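Local atomic coordinates of acetyl-CoA hydrolase/transferase family protein (Porphyromonas gingivalis, PDB entry 2NVV), a protein that probably hydrolyses acetyl-CoA or transfers coenzyme A from one carboxylic acid to another, and binds zinc ions. Residues H414-V419 and R437-E442; D357-I362 and T468-D473; S424-A429 and V448-R453; P454-Y459 and F476-E481; S364-V367 and R371-N374. All blocks are in the same frame, centred on the assembly; numbering follows the deposited sequence.

Interaction 1 of 5, residues H414-V419 and R437-E442; sequences HSEHSV and RERAHE. With ZN (zinc ion), chain G.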
# COMPACT_ATOMS: atom_id res chain seq x y z
N HIS A 414 0.05 8.84 0.72
CA HIS A 414 0.88 7.86 1.42
C HIS A 414 0.75 8.10 2.91
O HIS A 414 0.77 9.24 3.36
CB HIS A 414 2.34 7.99 0.96
CG HIS A 414 2.49 7.96 -0.53
ND1 HIS A 414 2.41 9.10 -1.30
CD2 HIS A 414 2.61 6.93 -1.39
CE1 HIS A 414 2.48 8.77 -2.58
NE2 HIS A 414 2.60 7.46 -2.66
N SER A 415 0.59 7.03 3.69
CA SER A 415 0.40 7.16 5.12
C SER A 415 1.64 6.96 5.99
O SER A 415 2.68 6.46 5.53
CB SER A 415 -0.67 6.18 5.60
OG SER A 415 -0.11 4.90 5.80
N GLU A 416 1.50 7.35 7.25
CA GLU A 416 2.55 7.25 8.26
C GLU A 416 3.15 5.85 8.33
O GLU A 416 4.29 5.67 8.73
CB GLU A 416 1.98 7.62 9.63
CG GLU A 416 0.73 6.83 10.02
CD GLU A 416 0.32 7.07 11.47
OE1 GLU A 416 -0.80 6.66 11.85
OE2 GLU A 416 1.11 7.66 12.22
N HIS A 417 2.35 4.86 7.94
CA HIS A 417 2.77 3.46 7.97
C HIS A 417 3.63 3.07 6.78
O HIS A 417 4.23 2.00 6.77
CB HIS A 417 1.55 2.55 8.00
CG HIS A 417 0.55 2.92 9.05
ND1 HIS A 417 0.80 2.75 10.40
CD2 HIS A 417 -0.66 3.51 8.97
CE1 HIS A 417 -0.22 3.22 11.10
NE2 HIS A 417 -1.12 3.68 10.25
N SER A 418 3.69 3.94 5.78
CA SER A 418 4.45 3.63 4.58
C SER A 418 5.65 4.54 4.35
O SER A 418 6.62 4.12 3.74
CB SER A 418 3.53 3.68 3.36
OG SER A 418 2.50 2.71 3.44
N VAL A 419 5.57 5.77 4.82
CA VAL A 419 6.66 6.72 4.65
C VAL A 419 7.72 6.51 5.73
O VAL A 419 7.46 6.71 6.92
CB VAL A 419 6.12 8.17 4.71
CG1 VAL A 419 7.22 9.13 4.32
CG2 VAL A 419 4.92 8.31 3.79
N ARG A 437 4.25 11.97 17.72
CA ARG A 437 4.93 13.11 18.31
C ARG A 437 6.43 13.13 18.06
O ARG A 437 7.01 14.19 17.80
CB ARG A 437 4.67 13.17 19.81
CG ARG A 437 3.32 13.76 20.15
CD ARG A 437 3.09 13.84 21.65
NE ARG A 437 1.78 14.40 21.95
CZ ARG A 437 1.48 15.68 21.80
NH1 ARG A 437 0.25 16.11 22.09
NH2 ARG A 437 2.40 16.55 21.40
N GLU A 438 7.06 11.97 18.15
CA GLU A 438 8.50 11.87 17.94
C GLU A 438 8.89 12.14 16.49
O GLU A 438 9.92 12.75 16.21
CB GLU A 438 9.01 10.49 18.38
CG GLU A 438 8.71 10.21 19.84
CD GLU A 438 8.84 8.74 20.19
OE1 GLU A 438 8.53 7.89 19.32
OE2 GLU A 438 9.23 8.43 21.34
N ARG A 439 8.06 11.70 15.55
CA ARG A 439 8.41 11.94 14.16
C ARG A 439 8.07 13.38 13.72
O ARG A 439 8.65 13.90 12.77
CB ARG A 439 7.77 10.86 13.25
CG ARG A 439 6.31 11.02 12.93
CD ARG A 439 5.91 9.94 11.93
NE ARG A 439 5.64 8.67 12.57
CZ ARG A 439 4.43 8.30 13.01
NH1 ARG A 439 4.27 7.11 13.59
NH2 ARG A 439 3.39 9.11 12.83
N ALA A 440 7.15 14.02 14.44
CA ALA A 440 6.80 15.40 14.14
C ALA A 440 7.97 16.30 14.55
O ALA A 440 8.36 17.21 13.82
CB ALA A 440 5.53 15.81 14.90
N HIS A 441 8.54 16.05 15.73
CA HIS A 441 9.67 16.86 16.17
C HIS A 441 10.89 16.63 15.29
O HIS A 441 11.66 17.54 15.03
CB HIS A 441 10.00 16.57 17.63
CG HIS A 441 9.14 17.32 18.58
ND1 HIS A 441 8.16 16.71 19.34
CD2 HIS A 441 9.07 18.64 18.88
CE1 HIS A 441 7.54 17.61 20.07
NE2 HIS A 441 8.07 18.79 19.81
N GLU A 442 11.06 15.40 14.83
CA GLU A 442 12.18 15.08 13.95
C GLU A 442 11.98 15.81 12.62
O GLU A 442 12.90 16.44 12.12
CB GLU A 442 12.25 13.57 13.73
CG GLU A 442 13.37 13.11 12.81
CD GLU A 442 14.76 13.36 13.38
OE1 GLU A 442 15.73 12.90 12.74
OE2 GLU A 442 14.87 14.01 14.43
ZN ZN G . -2.50 5.13 10.75
O HOH W 1 -2.32 6.26 8.63
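Glu416 and Arg439 are the pair through which the loop 414-419, tied in at His414 by backbone bonding to Ile362, meets helix 436-446. Ser415 shapes the bend. Its OG accepts from the backbone N of His417 at 3.3 Å, an ST turn, and its carbonyl O takes the backbone N atoms of both Ser418 and Val419. Next comes Glu416, with CG set between the backbone N and the carbonyl carbon (chi1 54°) and the rest of the chain extended, which carries the carboxylate out to two different partners. OE1 binds the zinc ion at 2.5 Å. OE2 forms a salt bridge to Arg439 NH2, 2.8 Å away. The hydrogen bond within it is weak (128°); the carboxylate and guanidinium planes stand 87° apart, and a single nitrogen leads the approach. Glu416 CB lies over one face of the guanidinium. The site is an intersubunit zinc site: His411 and Asp413 of the second subunit and a water join Glu416 and His417 around the metal. Arg439 is a second-shell residue here, held by the carbonyl oxygens of Lys434 and Phe359; it probably helps to position the carboxylate and to balance its negative charge. His417 NE2 reaches the zinc ion at 2.1 Å. One face of its ring is covered by Glu416 CG, 3.6 Å above the plane and over the ring centre.

Interaction 2 of 5, residues D357-I362 and T468-D473; sequences DIFGNI and TPQNLD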
# COMPACT_ATOMS: atom_id res chain seq x y z
N ASP A 357 3.07 16.28 5.99
CA ASP A 357 2.71 16.82 7.29
C ASP A 357 3.65 16.27 8.36
O ASP A 357 4.38 15.31 8.12
CB ASP A 357 1.24 16.56 7.66
CG ASP A 357 0.89 15.09 7.76
OD1 ASP A 357 1.71 14.31 8.29
OD2 ASP A 357 -0.22 14.72 7.33
N ILE A 358 3.62 16.89 9.52
CA ILE A 358 4.49 16.51 10.63
C ILE A 358 4.36 15.08 11.16
O ILE A 358 5.12 14.67 12.03
CB ILE A 358 4.32 17.52 11.81
CG1 ILE A 358 2.84 17.70 12.14
CG2 ILE A 358 4.92 18.88 11.41
CD1 ILE A 358 2.55 18.68 13.28
N PHE A 359 3.40 14.32 10.64
CA PHE A 359 3.25 12.95 11.10
C PHE A 359 3.70 11.92 10.08
O PHE A 359 3.50 10.71 10.27
CB PHE A 359 1.81 12.72 11.54
CG PHE A 359 1.40 13.61 12.67
CD1 PHE A 359 0.52 14.66 12.45
CD2 PHE A 359 1.95 13.44 13.94
CE1 PHE A 359 0.20 15.56 13.49
CE2 PHE A 359 1.65 14.33 14.98
CZ PHE A 359 0.77 15.39 14.75
N GLY A 360 4.32 12.39 9.00
CA GLY A 360 4.83 11.50 7.97
C GLY A 360 3.91 11.13 6.83
O GLY A 360 4.21 10.20 6.08
N ASN A 361 2.80 11.84 6.70
CA ASN A 361 1.85 11.55 5.63
C ASN A 361 2.22 12.41 4.43
O ASN A 361 2.62 13.56 4.60
CB ASN A 361 0.43 11.86 6.11
CG ASN A 361 0.06 11.05 7.32
OD1 ASN A 361 -0.26 9.87 7.22
ND2 ASN A 361 0.12 11.67 8.49
N ILE A 362 2.09 11.85 3.24
CA ILE A 362 2.45 12.56 2.02
C ILE A 362 1.31 12.74 1.01
O ILE A 362 0.49 11.85 0.80
CB ILE A 362 3.65 11.85 1.29
CG1 ILE A 362 4.99 12.31 1.89
CG2 ILE A 362 3.67 12.18 -0.20
CD1 ILE A 362 5.22 11.92 3.29
N THR A 468 -2.38 10.75 18.18
CA THR A 468 -2.05 11.75 17.15
C THR A 468 -2.66 13.11 17.51
O THR A 468 -3.89 13.27 17.53
CB THR A 468 -2.57 11.28 15.77
OG1 THR A 468 -2.02 9.99 15.46
CG2 THR A 468 -2.17 12.27 14.68
N PRO A 469 -1.81 14.10 17.80
CA PRO A 469 -2.18 15.47 18.18
C PRO A 469 -2.78 16.35 17.07
O PRO A 469 -2.39 17.52 16.95
CB PRO A 469 -0.87 16.07 18.70
CG PRO A 469 0.01 14.89 18.97
CD PRO A 469 -0.35 13.94 17.87
N GLN A 470 -3.70 15.81 16.28
CA GLN A 470 -4.33 16.61 15.22
C GLN A 470 -5.48 17.42 15.81
O GLN A 470 -6.32 16.89 16.53
CB GLN A 470 -4.84 15.71 14.09
CG GLN A 470 -3.76 15.21 13.15
CD GLN A 470 -3.23 16.29 12.23
OE1 GLN A 470 -3.27 17.47 12.55
NE2 GLN A 470 -2.70 15.89 11.09
N ASN A 471 -5.51 18.71 15.51
CA ASN A 471 -6.56 19.57 16.01
C ASN A 471 -7.54 19.86 14.87
O ASN A 471 -7.34 20.77 14.06
CB ASN A 471 -5.96 20.87 16.53
CG ASN A 471 -6.96 21.70 17.28
OD1 ASN A 471 -8.07 21.92 16.80
ND2 ASN A 471 -6.58 22.17 18.46
N LEU A 472 -8.61 19.08 14.83
CA LEU A 472 -9.62 19.21 13.79
C LEU A 472 -10.20 20.61 13.60
O LEU A 472 -10.82 20.89 12.58
CB LEU A 472 -10.74 18.20 14.02
CG LEU A 472 -10.59 16.87 13.27
CD1 LEU A 472 -9.16 16.31 13.38
CD2 LEU A 472 -11.61 15.87 13.81
N ASP A 473 -9.98 21.49 14.57
CA ASP A 473 -10.49 22.86 14.46
C ASP A 473 -9.61 23.76 13.60
O ASP A 473 -10.10 24.75 13.05
CB ASP A 473 -10.63 23.52 15.82
CG ASP A 473 -11.82 23.01 16.61
OD1 ASP A 473 -12.81 22.58 15.98
OD2 ASP A 473 -11.76 23.06 17.85
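Phe359 sets its ring among Thr468, Pro469 and Gln470. From CB, the torsion chi1 of -61° puts CG opposite the carbonyl carbon and sends the ring out toward the 468-473 loop. At the ring edge, CD1 meets Gln470 NE2 at 3.7 Å, near the plane of the phenyl ring. CE1 touches Gln470 CD, also at 3.7 Å; ring and amide planes are 58° apart, so the two are not stacked. At the tip, CZ lies 3.6 Å from Pro469 CD, and CE2 touches the same methylene at 3.5 Å. Above the ring, Thr468 CG2 makes a CH-pi contact, 4.1 Å from the centroid and almost exactly on the ring normal. Ile358 CG1 lies against the opposite face, toward the rim. Gln470 is fixed at both ends of its amide: OE1 is hydrogen-bonded to Tyr459 OH and NE2 donates to Pro407 O. The backbone of Phe359 is held in turn by Asp357. Asp357 OD1 accepts three bonds, from Phe359 N at 2.9 Å in an Asx turn, and from N and ND2 of Asn361; a type I turn spans Asp357 to Gly360. This turn links strands 355-357 and 362-367, whereas segment 468-473 lies between helices 453-459 and 477-484, and Pro436 of helix 436-446 touches both Phe359 and Thr468.

Interaction 3 of 5, residues S424-A429 and V448-R453; sequences SEWGVA and VHPDYR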
# COMPACT_ATOMS: atom_id res chain seq x y z
N SER A 424 14.65 17.21 2.96
CA SER A 424 14.57 18.50 2.28
C SER A 424 16.00 19.06 2.25
O SER A 424 16.95 18.35 2.55
CB SER A 424 13.62 19.46 3.01
OG SER A 424 14.15 19.88 4.26
N GLU A 425 16.15 20.32 1.87
CA GLU A 425 17.48 20.91 1.81
C GLU A 425 18.08 21.10 3.20
O GLU A 425 19.30 21.21 3.36
CB GLU A 425 17.44 22.25 1.08
CG GLU A 425 16.71 23.38 1.82
CD GLU A 425 15.19 23.37 1.64
OE1 GLU A 425 14.57 24.40 1.96
OE2 GLU A 425 14.61 22.37 1.19
N TRP A 426 17.21 21.13 4.21
CA TRP A 426 17.61 21.33 5.59
C TRP A 426 18.16 20.11 6.33
O TRP A 426 18.86 20.26 7.32
CB TRP A 426 16.44 21.91 6.37
CG TRP A 426 16.05 23.26 5.90
CD1 TRP A 426 14.83 23.65 5.43
CD2 TRP A 426 16.88 24.43 5.86
NE1 TRP A 426 14.85 24.98 5.10
CE2 TRP A 426 16.10 25.48 5.36
CE3 TRP A 426 18.21 24.68 6.21
CZ2 TRP A 426 16.60 26.77 5.19
CZ3 TRP A 426 18.71 25.96 6.05
CH2 TRP A 426 17.91 26.99 5.54
N GLY A 427 17.83 18.92 5.86
CA GLY A 427 18.31 17.72 6.53
C GLY A 427 17.38 16.55 6.29
O GLY A 427 16.45 16.67 5.50
N VAL A 428 17.63 15.44 6.97
CA VAL A 428 16.80 14.25 6.78
C VAL A 428 16.09 13.83 8.07
O VAL A 428 16.65 13.93 9.17
CB VAL A 428 17.65 13.06 6.26
CG1 VAL A 428 18.72 13.56 5.31
CG2 VAL A 428 18.26 12.30 7.40
N ALA A 429 14.86 13.35 7.92
CA ALA A 429 14.08 12.90 9.07
C ALA A 429 13.76 11.42 8.93
O ALA A 429 12.89 11.04 8.16
CB ALA A 429 12.78 13.71 9.18
N VAL A 448 11.64 20.84 7.99
CA VAL A 448 10.87 22.08 7.92
C VAL A 448 11.77 23.32 7.82
O VAL A 448 12.85 23.39 8.41
CB VAL A 448 9.96 22.21 9.16
CG1 VAL A 448 9.15 23.49 9.10
CG2 VAL A 448 9.04 21.01 9.24
N HIS A 449 11.31 24.31 7.06
CA HIS A 449 12.05 25.55 6.89
C HIS A 449 11.93 26.37 8.18
O HIS A 449 10.84 26.48 8.75
CB HIS A 449 11.47 26.33 5.70
CG HIS A 449 12.18 27.62 5.41
ND1 HIS A 449 12.24 28.65 6.32
CD2 HIS A 449 12.84 28.05 4.31
CE1 HIS A 449 12.90 29.66 5.80
NE2 HIS A 449 13.28 29.32 4.58
N PRO A 450 13.05 26.95 8.65
CA PRO A 450 13.07 27.76 9.88
C PRO A 450 11.85 28.65 10.09
O PRO A 450 11.34 28.74 11.22
CB PRO A 450 14.36 28.55 9.74
CG PRO A 450 15.27 27.51 9.12
CD PRO A 450 14.39 26.93 8.03
N ASP A 451 11.38 29.29 9.03
CA ASP A 451 10.22 30.18 9.08
C ASP A 451 8.93 29.51 9.55
O ASP A 451 7.99 30.20 9.92
CB ASP A 451 9.95 30.78 7.71
CG ASP A 451 10.83 31.96 7.40
OD1 ASP A 451 10.78 32.47 6.26
OD2 ASP A 451 11.57 32.39 8.31
N TYR A 452 8.88 28.18 9.52
CA TYR A 452 7.67 27.47 9.93
C TYR A 452 7.87 26.51 11.10
O TYR A 452 6.92 25.93 11.61
CB TYR A 452 7.09 26.68 8.74
CG TYR A 452 6.61 27.55 7.60
CD1 TYR A 452 7.45 27.87 6.53
CD2 TYR A 452 5.32 28.10 7.61
CE1 TYR A 452 7.01 28.71 5.51
CE2 TYR A 452 4.88 28.93 6.60
CZ TYR A 452 5.72 29.24 5.56
OH TYR A 452 5.26 30.07 4.57
N ARG A 453 9.11 26.35 11.55
CA ARG A 453 9.37 25.43 12.63
C ARG A 453 8.68 25.81 13.95
O ARG A 453 8.04 24.97 14.58
CB ARG A 453 10.88 25.25 12.82
CG ARG A 453 11.61 25.21 11.49
CD ARG A 453 12.62 24.07 11.36
NE ARG A 453 13.90 24.37 12.00
CZ ARG A 453 15.09 24.20 11.44
NH1 ARG A 453 15.21 23.73 10.20
NH2 ARG A 453 16.18 24.51 12.12
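Val448 O accepts a hydrogen bond from Arg453 NH1 at 3.0 Å, and Trp426 CD1 packs against the same oxygen at 3.6 Å. The arginine bond is nearly straight (168°), runs nearly along the C=O axis and lies in the guanidinium plane. The indole of Trp426 packs against residues 448-450. Pro450 CD sits over one face, 3.3 Å above the plane and toward the rim, while Glu425 CG lies against the opposite face. Trp426 NE1 approaches His449 CA at 3.4 Å and hydrogen-bonds, weakly, to Ser395 OG. With the imidazole of His449 the indole forms an offset edge-to-face pair, planes at 90° and centroids 5.3 Å apart, in which the edge of Trp426 points at the histidine face. The bond from Asp451 N to His449 ND1, 2.9 Å and in the ring plane, probably helps to fix the turn of the imidazole. The guanidinium of Arg453 is 6.0 Å, CZ to centroid, from the indole five-membered ring, at most a weak cation-pi attraction. The whole is a surface contact that seats the turn leading into strand 427-430, at the edge of its sheet, against the connection between helices 436-446 and 453-459.

Interaction 4 of 5, residues P454-Y459 and F476-E481; sequences PLLRQY and FAFHQE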
# COMPACT_ATOMS: atom_id res chain seq x y z
N PRO A 454 8.78 27.07 14.38
CA PRO A 454 8.12 27.42 15.64
C PRO A 454 6.59 27.31 15.64
O PRO A 454 5.97 26.95 16.65
CB PRO A 454 8.62 28.85 15.91
CG PRO A 454 8.96 29.36 14.57
CD PRO A 454 9.59 28.20 13.88
N LEU A 455 6.00 27.59 14.48
CA LEU A 455 4.56 27.53 14.32
C LEU A 455 4.07 26.08 14.39
O LEU A 455 3.03 25.79 14.99
CB LEU A 455 4.19 28.16 12.99
CG LEU A 455 2.83 28.85 12.82
CD1 LEU A 455 2.47 29.67 14.05
CD2 LEU A 455 2.91 29.73 11.57
N LEU A 456 4.82 25.16 13.79
CA LEU A 456 4.43 23.76 13.83
C LEU A 456 4.74 23.16 15.21
O LEU A 456 4.15 22.15 15.59
CB LEU A 456 5.13 22.98 12.72
CG LEU A 456 4.61 23.35 11.32
CD1 LEU A 456 5.49 22.72 10.26
CD2 LEU A 456 3.15 22.88 11.17
N ARG A 457 5.66 23.78 15.95
CA ARG A 457 5.99 23.30 17.28
C ARG A 457 4.84 23.71 18.19
O ARG A 457 4.47 22.99 19.11
CB ARG A 457 7.30 23.90 17.81
CG ARG A 457 8.56 23.36 17.17
CD ARG A 457 9.80 23.75 17.96
NE ARG A 457 11.04 23.41 17.24
CZ ARG A 457 11.76 24.27 16.52
NH1 ARG A 457 11.39 25.54 16.41
NH2 ARG A 457 12.85 23.85 15.89
N GLN A 458 4.28 24.89 17.93
CA GLN A 458 3.15 25.40 18.70
C GLN A 458 1.89 24.58 18.43
O GLN A 458 1.00 24.47 19.28
CB GLN A 458 2.87 26.86 18.35
CG GLN A 458 3.89 27.84 18.89
CD GLN A 458 3.56 29.28 18.52
OE1 GLN A 458 3.45 29.61 17.34
NE2 GLN A 458 3.41 30.14 19.52
N TYR A 459 1.81 24.00 17.24
CA TYR A 459 0.67 23.18 16.87
C TYR A 459 0.61 21.93 17.73
O TYR A 459 -0.47 21.41 18.01
CB TYR A 459 0.74 22.78 15.40
CG TYR A 459 -0.43 21.95 14.94
CD1 TYR A 459 -1.68 22.54 14.72
CD2 TYR A 459 -0.32 20.57 14.77
CE1 TYR A 459 -2.78 21.77 14.34
CE2 TYR A 459 -1.41 19.79 14.39
CZ TYR A 459 -2.63 20.39 14.18
OH TYR A 459 -3.69 19.62 13.81
N PHE A 476 -6.02 22.63 9.11
CA PHE A 476 -5.87 23.16 7.76
C PHE A 476 -5.68 24.67 7.71
O PHE A 476 -5.85 25.29 6.66
CB PHE A 476 -7.09 22.79 6.91
CG PHE A 476 -7.16 21.32 6.57
CD1 PHE A 476 -8.37 20.63 6.65
CD2 PHE A 476 -6.02 20.63 6.16
CE1 PHE A 476 -8.43 19.28 6.32
CE2 PHE A 476 -6.08 19.29 5.83
CZ PHE A 476 -7.29 18.61 5.92
N ALA A 477 -5.31 25.25 8.84
CA ALA A 477 -5.08 26.69 8.93
C ALA A 477 -4.02 27.17 7.93
O ALA A 477 -4.14 28.26 7.37
CB ALA A 477 -4.66 27.05 10.34
N PHE A 478 -2.98 26.38 7.73
CA PHE A 478 -1.92 26.75 6.79
C PHE A 478 -2.49 26.96 5.38
O PHE A 478 -2.22 27.98 4.74
CB PHE A 478 -0.85 25.64 6.75
CG PHE A 478 0.24 25.83 7.77
CD1 PHE A 478 -0.05 26.25 9.06
CD2 PHE A 478 1.57 25.58 7.43
CE1 PHE A 478 0.97 26.42 10.01
CE2 PHE A 478 2.59 25.75 8.37
CZ PHE A 478 2.28 26.17 9.66
N HIS A 479 -3.28 26.00 4.92
CA HIS A 479 -3.91 26.03 3.61
C HIS A 479 -4.94 27.16 3.55
O HIS A 479 -5.05 27.86 2.54
CB HIS A 479 -4.62 24.71 3.35
CG HIS A 479 -3.73 23.52 3.44
ND1 HIS A 479 -2.93 23.10 2.40
CD2 HIS A 479 -3.52 22.63 4.45
CE1 HIS A 479 -2.28 22.01 2.75
NE2 HIS A 479 -2.62 21.70 3.99
N GLN A 480 -5.69 27.30 4.64
CA GLN A 480 -6.70 28.33 4.73
C GLN A 480 -6.05 29.70 4.67
O GLN A 480 -6.55 30.59 3.99
CB GLN A 480 -7.50 28.19 6.03
CG GLN A 480 -8.54 27.09 6.01
CD GLN A 480 -9.24 26.92 7.35
OE1 GLN A 480 -10.40 26.51 7.41
NE2 GLN A 480 -8.54 27.23 8.42
N GLU A 481 -4.94 29.87 5.38
CA GLU A 481 -4.24 31.16 5.40
C GLU A 481 -3.64 31.50 4.05
O GLU A 481 -3.56 32.67 3.69
CB GLU A 481 -3.12 31.17 6.46
CG GLU A 481 -2.43 32.53 6.59
CD GLU A 481 -3.37 33.64 7.07
OE1 GLU A 481 -3.13 34.81 6.73
OE2 GLU A 481 -4.34 33.34 7.79
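Leu455 swings CG to the far side from its backbone N (chi1 -150°), Leu456 keeps CG beside its N (chi1 -70°), and Phe478 holds chi1 at -89°. Through these rotations the two neighbouring leucines send a methyl each to the same ring from helix 453-459, while the phenyl of Phe478 comes the other way from helix 477-484. The meeting point is the ring tip. Leu456 CD2 lies 3.7 Å from Phe478 CZ and also reaches CE2, at 4.0 Å. Leu455 CD2 approaches obliquely from the CE1 side, 4.1 Å from Phe478 CZ. Leu455 and Phe478 run past each other in opposite directions, whereas Leu456 lies aslant to the ring. The contact is apolar helix-to-helix packing between successive helices, 453-459 and 477-484, which are joined by a long irregular connection with no helix or strand in it. Phe476 stands at the N-cap position of the second helix, and its O accepts from Gln480 N at 2.9 Å. The ring of Phe478 is also bounded by Val406 of strand 405-406 and by Tyr452, just ahead of the first helix, and Leu456 also touches Ile444 of helix 436-446. The carbonyl O of Leu455 accepts from Trp493 NE1, and the indole meets the ring of Tyr459, whose hydroxyl is hydrogen-bonded to the backbone N of Asn471, so the helix is tied to the connection as well as to its successor.

Interaction 5 of 5, residues S364-V367 and R371-N374; sequences STHV and RMMN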
# COMPACT_ATOMS: atom_id res chain seq x y z
N SER A 364 0.84 13.68 -2.90
CA SER A 364 1.62 13.81 -4.12
C SER A 364 0.74 14.04 -5.34
O SER A 364 1.19 13.86 -6.47
CB SER A 364 2.51 12.57 -4.33
OG SER A 364 1.91 11.37 -3.91
N THR A 365 -0.49 14.50 -5.11
CA THR A 365 -1.40 14.71 -6.22
C THR A 365 -2.33 15.93 -6.20
O THR A 365 -2.56 16.53 -7.24
CB THR A 365 -2.29 13.45 -6.42
OG1 THR A 365 -2.90 13.11 -5.17
CG2 THR A 365 -1.47 12.28 -6.90
N HIS A 366 -2.88 16.29 -5.04
CA HIS A 366 -3.82 17.41 -4.99
C HIS A 366 -3.32 18.71 -4.38
O HIS A 366 -2.89 18.74 -3.24
CB HIS A 366 -5.09 17.00 -4.24
CG HIS A 366 -5.95 16.03 -4.99
ND1 HIS A 366 -5.50 14.78 -5.37
CD2 HIS A 366 -7.23 16.12 -5.42
CE1 HIS A 366 -6.47 14.14 -6.00
NE2 HIS A 366 -7.53 14.93 -6.05
N VAL A 367 -3.39 19.79 -5.15
CA VAL A 367 -2.98 21.10 -4.66
C VAL A 367 -4.13 21.59 -3.78
O VAL A 367 -5.29 21.61 -4.21
CB VAL A 367 -2.74 22.10 -5.83
CG1 VAL A 367 -2.42 23.49 -5.27
CG2 VAL A 367 -1.59 21.61 -6.70
N ARG A 371 -7.32 20.40 -6.33
CA ARG A 371 -6.85 20.41 -7.70
C ARG A 371 -5.90 19.29 -8.08
O ARG A 371 -4.77 19.25 -7.60
CB ARG A 371 -6.19 21.74 -8.03
CG ARG A 371 -7.16 22.87 -8.31
CD ARG A 371 -6.42 23.99 -9.05
NE ARG A 371 -5.42 23.41 -9.96
CZ ARG A 371 -4.10 23.49 -9.79
NH1 ARG A 371 -3.28 22.91 -10.66
NH2 ARG A 371 -3.60 24.18 -8.76
N MSE A 372 -6.35 18.40 -8.95
CA MSE A 372 -5.51 17.30 -9.39
C MSE A 372 -4.26 17.82 -10.05
O MSE A 372 -4.25 18.86 -10.71
CB MSE A 372 -6.25 16.38 -10.37
CG MSE A 372 -5.37 15.30 -11.03
SE MSE A 372 -4.41 14.10 -9.80
CE MSE A 372 -5.86 13.02 -9.18
N MSE A 373 -3.19 17.07 -9.85
CA MSE A 373 -1.89 17.38 -10.39
C MSE A 373 -1.60 16.49 -11.59
O MSE A 373 -1.81 16.89 -12.73
CB MSE A 373 -0.88 17.14 -9.28
CG MSE A 373 -0.14 18.36 -8.94
SE MSE A 373 0.80 18.66 -10.55
CE MSE A 373 2.63 18.74 -9.82
N ASN A 374 -1.13 15.28 -11.32
CA ASN A 374 -0.82 14.29 -12.34
C ASN A 374 -1.55 12.99 -11.99
O ASN A 374 -2.45 12.55 -12.70
CB ASN A 374 0.68 14.03 -12.40
CG ASN A 374 1.45 15.17 -13.05
OD1 ASN A 374 2.68 15.19 -13.01
ND2 ASN A 374 0.73 16.10 -13.65
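The imidazole of His366 carries the CA of Met372, a selenomethionine, over one face, and Arg371 O lies obliquely to it. At its edge, in the ring plane, ND1 donates to Thr365 OG1 at 3.1 Å, a bond that fixes how the ring is turned; the ring also stacks with that of His411. The other flat group, the Arg371 guanidinium, lies obliquely beside Val367, its NH2 3.7 Å from CB. Met372 is bent at chi2 and chi3 (56° and 73°), which folds its end back over the neighbouring strand: CE comes to 3.4 Å from His366 CE1, and SE stands 4.9 Å from the imidazole centroid, obliquely. SE also nears Thr365 CB, at 4.0 Å. The OG1 of Thr365 is bound to Asp413 OD2 as well as to the histidine. Beneath the side chains the backbones pair antiparallel. Val367 N donates to Arg371 O at 2.9 Å, and Arg371 N returns a bond to Val367 O at 3.2 Å, making Val367 and Arg371 a hydrogen-bonded pair whose side chains share one face and lie side by side. His366 and Met372 form the next, non-hydrogen-bonded pair on the other face, and His366 CA adds a CA-H...O contact to Arg371 O. Met373, another selenomethionine, brings CG to Val367 CG2, while its carbonyl O accepts from Arg90 and Gln84. The motif is a beta hairpin of strands 362-367 and 371-372 with a three-residue turn; its first arm flanks the zinc ligands His411 and Asp413, and its second leads to Asn374, predicted to bind CoA.

In the fold
Interactions 1 and 2 touch directly, with Ala440 CB 3.1 Å from Ile358 O, and their centres are about 9 Å apart. Interaction 2 meets interaction 4 through Tyr459. Interactions 3 and 4 share apolar packing, Val448 CG1 against Leu456 CD1 at 3.9 Å, so interactions 1 to 4 form one continuous region on the same side of the chain's centre. Interaction 5 lies about 21 Å from interaction 1, centre to centre, and its Thr365 side chain is about 4 Å from the other zinc ion, bound by His411 and Asp413 of the same chain. Metal sites join the subunits: Glu416 also packs on His366 of the second subunit, whereas interaction 3 is untouched by it.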